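Succinate dehydrogenase subunit A (Mycolicibacterium smegmatis, PDB 7D6V) binds FAD as the flavoprotein subunit of succinate dehydrogenase and probably oxidises succinate to fumarate, passing the electrons to the iron-sulfur subunit. Local coordinates at residues A56-V61 with K115-R119; R97-L101 with L433-R437; P481-H485 with P532-A537. One frame throughout, in Å; residues are numbered along the deposited sequence.

Interaction 1: residues A56-V61 with K115-R119; sequences AAMRNV and KISQR
Two carboxamides, those of Asn60 and Gln118, lie at the heart of this contact. One face of the Asn60 amide is covered by the aliphatic part of Lys115, whose CB sits 3.9 Å from Asn60 CG and whose CD passes over Asn60 OD1. The opposite face is turned to Met58 CB of its own loop. From the amide nitrogen, Asn60 ND2 gives a hydrogen bond of 2.9 Å to Ile116 O, received in the carbonyl plane on a lone pair, although the oxygen is tilted 20° from the amide plane of the asparagine.

The Gln118 amide reaches into the turn of residues 56-61 on a chain extended beyond CG (chi2 175°). Its OE1 draws two backbone donors, Asn60 N at 3.1 Å and Val61 N at 3.5 Å, both weak bonds. At the nitrogen end, NE2 stands 2.8 Å from Ala56 O; it makes a weak hydrogen bond to Arg128 O. The Met58 methyl lies over one face near that nitrogen, with CE 3.4 Å from Gln118 NE2. A bend at chi3 (-57°) brings the same methyl within 3.8 Å of Ile116 CG2. Thus one buried glutamine spans the loop, using its oxygen on one limb and its nitrogen near the other.

Strand 129-130 lies between strands 54-55 and 118-119 in a small antiparallel sheet, and the contact joins the loop after strand 54-55 to strand 118-119 and the loop leading into it. Helix 84-102 packs against Ala56, Met58 and Ile116, while Lys115 borders Arg130 of the iron-sulfur subunit.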
loop_
_atom_site.group_PDB
_atom_site.type_symbol
_atom_site.label_atom_id
_atom_site.label_comp_id
_atom_site.label_asym_id
_atom_site.label_seq_id
_atom_site.Cartn_x
_atom_site.Cartn_y
_atom_site.Cartn_z
ATOM N N ALA A 56 -5.629 -16.393 14.971
ATOM C CA ALA A 56 -4.945 -17.674 15.067
ATOM C C ALA A 56 -4.610 -17.942 16.524
ATOM O O ALA A 56 -3.988 -17.105 17.181
ATOM C CB ALA A 56 -3.674 -17.690 14.214
ATOM N N ALA A 57 -5.012 -19.112 17.019
ATOM C CA ALA A 57 -4.799 -19.480 18.419
ATOM C C ALA A 57 -3.346 -19.908 18.627
ATOM O O ALA A 57 -3.030 -21.059 18.933
ATOM C CB ALA A 57 -5.770 -20.575 18.835
ATOM N N MET A 58 -2.448 -18.938 18.457
ATOM C CA MET A 58 -1.027 -19.163 18.685
ATOM C C MET A 58 -0.653 -19.121 20.161
ATOM O O MET A 58 0.403 -19.645 20.527
ATOM C CB MET A 58 -0.204 -18.135 17.909
ATOM C CG MET A 58 -0.247 -18.332 16.406
ATOM S SD MET A 58 0.831 -17.218 15.493
ATOM C CE MET A 58 0.231 -15.633 16.053
ATOM N N ARG A 59 -1.488 -18.507 21.002
ATOM C CA ARG A 59 -1.301 -18.448 22.453
ATOM C C ARG A 59 -0.078 -17.629 22.851
ATOM O O ARG A 59 0.499 -17.847 23.916
ATOM C CB ARG A 59 -1.221 -19.848 23.070
ATOM C CG ARG A 59 -2.439 -20.707 22.818
ATOM C CD ARG A 59 -2.105 -22.181 22.912
ATOM N NE ARG A 59 -2.003 -22.633 24.295
ATOM C CZ ARG A 59 -1.003 -23.370 24.769
ATOM N NH1 ARG A 59 -0.014 -23.737 23.970
ATOM N NH2 ARG A 59 -0.992 -23.738 26.040
ATOM N N ASN A 60 0.323 -16.676 22.010
ATOM C CA ASN A 60 1.514 -15.885 22.301
ATOM C C ASN A 60 1.268 -14.902 23.438
ATOM O O ASN A 60 2.148 -14.688 24.279
ATOM C CB ASN A 60 1.973 -15.142 21.050
ATOM C CG ASN A 60 2.470 -16.071 19.975
ATOM O OD1 ASN A 60 2.813 -17.220 20.241
ATOM N ND2 ASN A 60 2.513 -15.580 18.746
ATOM N N VAL A 61 0.087 -14.291 23.476
ATOM C CA VAL A 61 -0.202 -13.291 24.500
ATOM C C VAL A 61 -0.591 -13.964 25.809
ATOM O O VAL A 61 0.050 -13.755 26.845
ATOM C CB VAL A 61 -1.292 -12.318 24.014
ATOM C CG1 VAL A 61 -1.786 -11.464 25.166
ATOM C CG2 VAL A 61 -0.752 -11.447 22.896
ATOM N N LYS A 115 7.945 -13.172 20.067
ATOM C CA LYS A 115 6.935 -13.893 19.314
ATOM C C LYS A 115 6.068 -12.907 18.539
ATOM O O LYS A 115 6.273 -11.694 18.575
ATOM C CB LYS A 115 6.086 -14.757 20.246
ATOM C CG LYS A 115 6.885 -15.631 21.179
ATOM C CD LYS A 115 6.008 -16.678 21.828
ATOM C CE LYS A 115 6.818 -17.578 22.738
ATOM N NZ LYS A 115 6.172 -18.900 22.936
ATOM N N ILE A 116 5.084 -13.438 17.827
ATOM C CA ILE A 116 4.169 -12.609 17.053
ATOM C C ILE A 116 3.154 -11.976 17.995
ATOM O O ILE A 116 2.560 -12.657 18.839
ATOM C CB ILE A 116 3.478 -13.436 15.958
ATOM C CG1 ILE A 116 4.505 -13.944 14.947
ATOM C CG2 ILE A 116 2.430 -12.611 15.252
ATOM C CD1 ILE A 116 3.905 -14.745 13.821
ATOM N N SER A 117 2.959 -10.668 17.859
ATOM C CA SER A 117 2.025 -9.938 18.703
ATOM C C SER A 117 0.590 -10.180 18.253
ATOM O O SER A 117 0.304 -10.268 17.056
ATOM C CB SER A 117 2.343 -8.445 18.670
ATOM O OG SER A 117 1.599 -7.741 19.645
ATOM N N GLN A 118 -0.317 -10.284 19.223
ATOM C CA GLN A 118 -1.726 -10.551 18.969
ATOM C C GLN A 118 -2.577 -9.509 19.680
ATOM O O GLN A 118 -2.347 -9.216 20.856
ATOM C CB GLN A 118 -2.111 -11.957 19.435
ATOM C CG GLN A 118 -1.404 -13.069 18.683
ATOM C CD GLN A 118 -1.716 -14.441 19.237
ATOM O OE1 GLN A 118 -1.468 -14.720 20.405
ATOM N NE2 GLN A 118 -2.261 -15.307 18.397
ATOM N N ARG A 119 -3.555 -8.956 18.969
ATOM C CA ARG A 119 -4.472 -7.972 19.526
ATOM C C ARG A 119 -5.815 -8.603 19.863
ATOM O O ARG A 119 -6.152 -9.697 19.408
ATOM C CB ARG A 119 -4.690 -6.808 18.557
ATOM C CG ARG A 119 -3.566 -5.804 18.521
ATOM C CD ARG A 119 -3.918 -4.624 17.637
ATOM N NE ARG A 119 -4.177 -5.034 16.262
ATOM C CZ ARG A 119 -4.358 -4.189 15.254
ATOM N NH1 ARG A 119 -4.300 -2.884 15.463
ATOM N NH2 ARG A 119 -4.589 -4.651 14.033
#

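Interaction 2: residues R97-L101 with L433-R437; sequences RVWEL and LVFGR
Arg97 packs along Leu433, Val434 and Arg437 where helix 84-102 meets helix 427-448 in an orthogonal crossing, their local axes at 90° and 11.0 Å apart. The contact is largely buried and lies near the cofactor, with the Leu433 side chain about 9 Å from the bound FAD. Closest to the backbone, Arg97 CB lies 3.6 Å from Leu433 CB, and further along Arg97 CG meets the CG2 branch of Val434. Leu433 sends its CD1 methyl on to Leu101, whose CD1 is 3.6 Å away.

Beyond these aliphatic contacts the two arginines stack. Their guanidinium planes are only 13° from parallel, with centres 4.3 Å apart, and Arg437 CD sits over the middle of the Arg97 group, 3.5 Å from Arg97 CZ. Arg437 reaches this face on a chain that is extended as far as NE. Arg97 instead bends at chi2 and chi3, turning its end alongside its own helix to Glu100.

That glutamate fixes the rotation of the stacked group. It is gripped side-on by two nitrogens, the carboxylate lying at the guanidinium edge while its oxygens are approached from above their own plane. The negative charge probably makes the pairing of like charges easier. Helix 18-30 forms the next shell: Arg22 touches both arginines and makes a second salt bridge to Glu100, and Glu26 forms a long, weak ion pair with Arg437. Arg97 NE meets Glu100 OE2 at 2.7 Å, on the same oxygen that Arg22 NH1 engages.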
loop_
_atom_site.group_PDB
_atom_site.type_symbol
_atom_site.label_atom_id
_atom_site.label_comp_id
_atom_site.label_asym_id
_atom_site.label_seq_id
_atom_site.Cartn_x
_atom_site.Cartn_y
_atom_site.Cartn_z
ATOM N N ARG A 97 -0.456 -21.804 9.509
ATOM C CA ARG A 97 -0.339 -20.960 8.326
ATOM C C ARG A 97 0.302 -19.622 8.665
ATOM O O ARG A 97 1.147 -19.121 7.914
ATOM C CB ARG A 97 -1.714 -20.762 7.690
ATOM C CG ARG A 97 -2.498 -22.051 7.495
ATOM C CD ARG A 97 -2.034 -22.832 6.271
ATOM N NE ARG A 97 -0.845 -23.635 6.541
ATOM C CZ ARG A 97 -0.859 -24.829 7.121
ATOM N NH1 ARG A 97 -2.005 -25.373 7.499
ATOM N NH2 ARG A 97 0.273 -25.482 7.325
ATOM N N VAL A 98 -0.065 -19.042 9.807
ATOM C CA VAL A 98 0.547 -17.788 10.230
ATOM C C VAL A 98 2.027 -17.989 10.524
ATOM O O VAL A 98 2.863 -17.148 10.179
ATOM C CB VAL A 98 -0.202 -17.210 11.444
ATOM C CG1 VAL A 98 0.397 -15.878 11.850
ATOM C CG2 VAL A 98 -1.674 -17.054 11.123
ATOM N N TRP A 99 2.376 -19.106 11.166
ATOM C CA TRP A 99 3.782 -19.371 11.459
ATOM C C TRP A 99 4.593 -19.555 10.185
ATOM O O TRP A 99 5.725 -19.070 10.091
ATOM C CB TRP A 99 3.917 -20.598 12.354
ATOM C CG TRP A 99 3.705 -20.294 13.786
ATOM C CD1 TRP A 99 4.010 -19.135 14.427
ATOM C CD2 TRP A 99 3.135 -21.161 14.767
ATOM N NE1 TRP A 99 3.667 -19.225 15.752
ATOM C CE2 TRP A 99 3.126 -20.461 15.985
ATOM C CE3 TRP A 99 2.634 -22.464 14.734
ATOM C CZ2 TRP A 99 2.635 -21.016 17.158
ATOM C CZ3 TRP A 99 2.145 -23.012 15.899
ATOM C CH2 TRP A 99 2.150 -22.290 17.095
ATOM N N GLU A 100 4.045 -20.261 9.198
ATOM C CA GLU A 100 4.782 -20.443 7.956
ATOM C C GLU A 100 4.781 -19.191 7.092
ATOM O O GLU A 100 5.589 -19.101 6.165
ATOM C CB GLU A 100 4.229 -21.632 7.165
ATOM C CG GLU A 100 2.882 -21.411 6.526
ATOM C CD GLU A 100 2.261 -22.703 6.036
ATOM O OE1 GLU A 100 2.760 -23.783 6.412
ATOM O OE2 GLU A 100 1.276 -22.636 5.273
ATOM N N LEU A 101 3.898 -18.229 7.372
ATOM C CA LEU A 101 3.974 -16.945 6.680
ATOM C C LEU A 101 5.302 -16.246 6.936
ATOM O O LEU A 101 5.869 -15.630 6.029
ATOM C CB LEU A 101 2.822 -16.035 7.104
ATOM C CG LEU A 101 1.597 -15.962 6.201
ATOM C CD1 LEU A 101 0.586 -15.005 6.794
ATOM C CD2 LEU A 101 1.991 -15.530 4.804
ATOM N N LEU A 433 -5.570 -18.333 4.073
ATOM C CA LEU A 433 -4.423 -19.232 4.081
ATOM C C LEU A 433 -4.857 -20.683 4.239
ATOM O O LEU A 433 -4.455 -21.553 3.454
ATOM C CB LEU A 433 -3.461 -18.835 5.197
ATOM C CG LEU A 433 -3.069 -17.363 5.266
ATOM C CD1 LEU A 433 -2.373 -17.071 6.578
ATOM C CD2 LEU A 433 -2.184 -16.995 4.095
ATOM N N VAL A 434 -5.707 -20.956 5.234
ATOM C CA VAL A 434 -6.085 -22.335 5.536
ATOM C C VAL A 434 -6.717 -22.992 4.316
ATOM O O VAL A 434 -6.276 -24.053 3.851
ATOM C CB VAL A 434 -7.029 -22.374 6.751
ATOM C CG1 VAL A 434 -7.593 -23.768 6.955
ATOM C CG2 VAL A 434 -6.306 -21.909 7.994
ATOM N N PHE A 435 -7.713 -22.340 3.733
ATOM C CA PHE A 435 -8.464 -22.991 2.679
ATOM C C PHE A 435 -7.882 -22.765 1.293
ATOM O O PHE A 435 -8.187 -23.545 0.393
ATOM C CB PHE A 435 -9.927 -22.563 2.751
ATOM C CG PHE A 435 -10.619 -23.073 3.977
ATOM C CD1 PHE A 435 -10.912 -22.228 5.031
ATOM C CD2 PHE A 435 -10.918 -24.417 4.102
ATOM C CE1 PHE A 435 -11.526 -22.707 6.168
ATOM C CE2 PHE A 435 -11.532 -24.901 5.236
ATOM C CZ PHE A 435 -11.835 -24.046 6.269
ATOM N N GLY A 436 -6.988 -21.792 1.104
ATOM C CA GLY A 436 -6.179 -21.788 -0.098
ATOM C C GLY A 436 -5.233 -22.969 -0.140
ATOM O O GLY A 436 -5.087 -23.622 -1.177
ATOM N N ARG A 437 -4.595 -23.278 0.993
ATOM C CA ARG A 437 -3.772 -24.479 1.043
ATOM C C ARG A 437 -4.609 -25.731 0.813
ATOM O O ARG A 437 -4.209 -26.625 0.053
ATOM C CB ARG A 437 -3.038 -24.564 2.378
ATOM C CG ARG A 437 -2.091 -25.735 2.458
ATOM C CD ARG A 437 -1.435 -25.832 3.809
ATOM N NE ARG A 437 -0.933 -27.176 4.056
ATOM C CZ ARG A 437 -1.685 -28.187 4.477
ATOM N NH1 ARG A 437 -1.141 -29.378 4.674
ATOM N NH2 ARG A 437 -2.978 -28.009 4.698
#

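Interaction 3: residues P481-H485 with P532-A537; sequences PYTLH and PGWHLA
Leu536 fits against Pro481, Tyr482 and His485 where the first turns of two helices, 481-495 and 532-556, pack side by side. The N-to-C directions of the short segments differ by 41°, with axes 9.7 Å apart; segment 532-537 falls in the fumarate reductase flavoprotein C-terminal family region, against which helix 481-495 packs.

CH-pi contacts are shared between the two branches of Leu536. Its CD2 lies over one face of the Tyr482 ring, 3.9 Å from the centroid and displaced toward the rim near Tyr482 CD1. The other methyl, Leu536 CD1, makes a more off-centre contact with the His485 imidazole, 3.8 Å from His485 ND1. With Leu536 CG anti to the backbone N (chi1 -175°), the fork is directed between the two rings.

Pro481 adds aliphatic packing: its CG lies 4.2 Å from Ala537 CB, and also 3.8 Å from Gly533 O, so the proline ring rests on the first turn of the neighbouring helix. The tyrosine passes close to the backbone of Gly533, with Tyr482 OH 3.7 Å from Gly533 N.

Polar groups find their partners beyond the two segments. His485 NE2 bonds to Lys214 O, holding the imidazole from its far end. At the subunit boundary, the Tyr482 OH is hydrogen-bonded to Pro46 O of the iron-sulfur subunit.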
loop_
_atom_site.group_PDB
_atom_site.type_symbol
_atom_site.label_atom_id
_atom_site.label_comp_id
_atom_site.label_asym_id
_atom_site.label_seq_id
_atom_site.Cartn_x
_atom_site.Cartn_y
_atom_site.Cartn_z
ATOM N N PRO A 481 -23.340 0.821 -20.908
ATOM C CA PRO A 481 -23.015 -0.051 -19.765
ATOM C C PRO A 481 -22.988 0.675 -18.431
ATOM O O PRO A 481 -23.418 0.116 -17.416
ATOM C CB PRO A 481 -21.630 -0.605 -20.130
ATOM C CG PRO A 481 -21.486 -0.385 -21.589
ATOM C CD PRO A 481 -22.279 0.826 -21.926
ATOM N N TYR A 482 -22.486 1.912 -18.408
ATOM C CA TYR A 482 -22.386 2.655 -17.158
ATOM C C TYR A 482 -23.763 2.983 -16.596
ATOM O O TYR A 482 -23.984 2.892 -15.382
ATOM C CB TYR A 482 -21.573 3.930 -17.379
ATOM C CG TYR A 482 -20.134 3.679 -17.763
ATOM C CD1 TYR A 482 -19.148 3.565 -16.796
ATOM C CD2 TYR A 482 -19.760 3.553 -19.091
ATOM C CE1 TYR A 482 -17.835 3.336 -17.138
ATOM C CE2 TYR A 482 -18.447 3.321 -19.443
ATOM C CZ TYR A 482 -17.490 3.214 -18.462
ATOM O OH TYR A 482 -16.181 2.986 -18.805
ATOM N N THR A 483 -24.703 3.358 -17.465
ATOM C CA THR A 483 -26.063 3.646 -17.024
ATOM C C THR A 483 -26.724 2.408 -16.432
ATOM O O THR A 483 -27.354 2.472 -15.368
ATOM C CB THR A 483 -26.876 4.192 -18.199
ATOM O OG1 THR A 483 -26.387 5.489 -18.555
ATOM C CG2 THR A 483 -28.348 4.291 -17.843
ATOM N N LEU A 484 -26.577 1.264 -17.103
ATOM C CA LEU A 484 -27.151 0.023 -16.595
ATOM C C LEU A 484 -26.530 -0.360 -15.259
ATOM O O LEU A 484 -27.233 -0.800 -14.340
ATOM C CB LEU A 484 -26.948 -1.102 -17.611
ATOM C CG LEU A 484 -27.900 -1.216 -18.801
ATOM C CD1 LEU A 484 -27.321 -2.161 -19.837
ATOM C CD2 LEU A 484 -29.269 -1.683 -18.374
ATOM N N HIS A 485 -25.210 -0.207 -15.138
ATOM C CA HIS A 485 -24.537 -0.530 -13.887
ATOM C C HIS A 485 -25.033 0.353 -12.750
ATOM O O HIS A 485 -25.276 -0.130 -11.638
ATOM C CB HIS A 485 -23.026 -0.391 -14.055
ATOM C CG HIS A 485 -22.247 -0.780 -12.840
ATOM N ND1 HIS A 485 -21.040 -0.202 -12.513
ATOM C CD2 HIS A 485 -22.499 -1.693 -11.873
ATOM C CE1 HIS A 485 -20.583 -0.740 -11.399
ATOM N NE2 HIS A 485 -21.450 -1.649 -10.990
ATOM N N PRO A 532 -12.371 -0.158 -21.026
ATOM C CA PRO A 532 -13.103 -0.442 -19.781
ATOM C C PRO A 532 -14.614 -0.462 -19.933
ATOM O O PRO A 532 -15.284 -1.082 -19.099
ATOM C CB PRO A 532 -12.654 0.682 -18.839
ATOM C CG PRO A 532 -12.121 1.737 -19.721
ATOM C CD PRO A 532 -11.591 1.087 -20.944
ATOM N N GLY A 533 -15.178 0.185 -20.953
ATOM C CA GLY A 533 -16.606 0.049 -21.192
ATOM C C GLY A 533 -16.977 -1.357 -21.622
ATOM O O GLY A 533 -17.982 -1.913 -21.173
ATOM N N TRP A 534 -16.153 -1.955 -22.481
ATOM C CA TRP A 534 -16.334 -3.350 -22.861
ATOM C C TRP A 534 -16.188 -4.271 -21.655
ATOM O O TRP A 534 -16.962 -5.222 -21.488
ATOM C CB TRP A 534 -15.325 -3.696 -23.957
ATOM C CG TRP A 534 -15.320 -5.114 -24.413
ATOM C CD1 TRP A 534 -16.399 -5.903 -24.654
ATOM C CD2 TRP A 534 -14.167 -5.905 -24.714
ATOM N NE1 TRP A 534 -15.993 -7.143 -25.074
ATOM C CE2 TRP A 534 -14.625 -7.170 -25.120
ATOM C CE3 TRP A 534 -12.791 -5.668 -24.677
ATOM C CZ2 TRP A 534 -13.758 -8.196 -25.485
ATOM C CZ3 TRP A 534 -11.932 -6.689 -25.036
ATOM C CH2 TRP A 534 -12.418 -7.936 -25.435
ATOM N N HIS A 535 -15.205 -3.994 -20.797
ATOM C CA HIS A 535 -15.004 -4.803 -19.601
ATOM C C HIS A 535 -16.202 -4.712 -18.665
ATOM O O HIS A 535 -16.625 -5.719 -18.085
ATOM C CB HIS A 535 -13.728 -4.361 -18.886
ATOM C CG HIS A 535 -12.515 -4.347 -19.763
ATOM N ND1 HIS A 535 -11.375 -3.640 -19.446
ATOM C CD2 HIS A 535 -12.264 -4.953 -20.947
ATOM C CE1 HIS A 535 -10.476 -3.809 -20.399
ATOM N NE2 HIS A 535 -10.990 -4.603 -21.319
ATOM N N LEU A 536 -16.757 -3.511 -18.499
ATOM C CA LEU A 536 -17.947 -3.348 -17.673
ATOM C C LEU A 536 -19.140 -4.081 -18.274
ATOM O O LEU A 536 -19.927 -4.702 -17.549
ATOM C CB LEU A 536 -18.258 -1.863 -17.498
ATOM C CG LEU A 536 -19.409 -1.506 -16.560
ATOM C CD1 LEU A 536 -19.204 -2.143 -15.200
ATOM C CD2 LEU A 536 -19.540 -0.006 -16.437
ATOM N N ALA A 537 -19.291 -4.015 -19.598
ATOM C CA ALA A 537 -20.373 -4.737 -20.257
ATOM C C ALA A 537 -20.244 -6.237 -20.040
ATOM O O ALA A 537 -21.251 -6.942 -19.910
ATOM C CB ALA A 537 -20.389 -4.412 -21.748
#

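Interactions 1 and 2 adjoin through helix 84-102: Met58 SD lies 3.5 Å from Trp99 NE1, and Ala56 CB packs on Val98 CG2. Interaction 3 stands on the opposite side of the chain's centre, its nearest atoms about 26 Å from interaction 2 and about 30 Å from interaction 1. Interaction 2 is the most buried and combines an aliphatic core with stacked arginines and a carboxylate. All three have residues within reach of the iron-sulfur subunit; interactions 1 and 3 are only partly buried. At 56-61 with 115-119, amide side chains join a loop to a strand and its approach, two of three hydrogen bonds being weak, whereas helical turns 481-485 and 532-537 meet through methyls, prolines and rings.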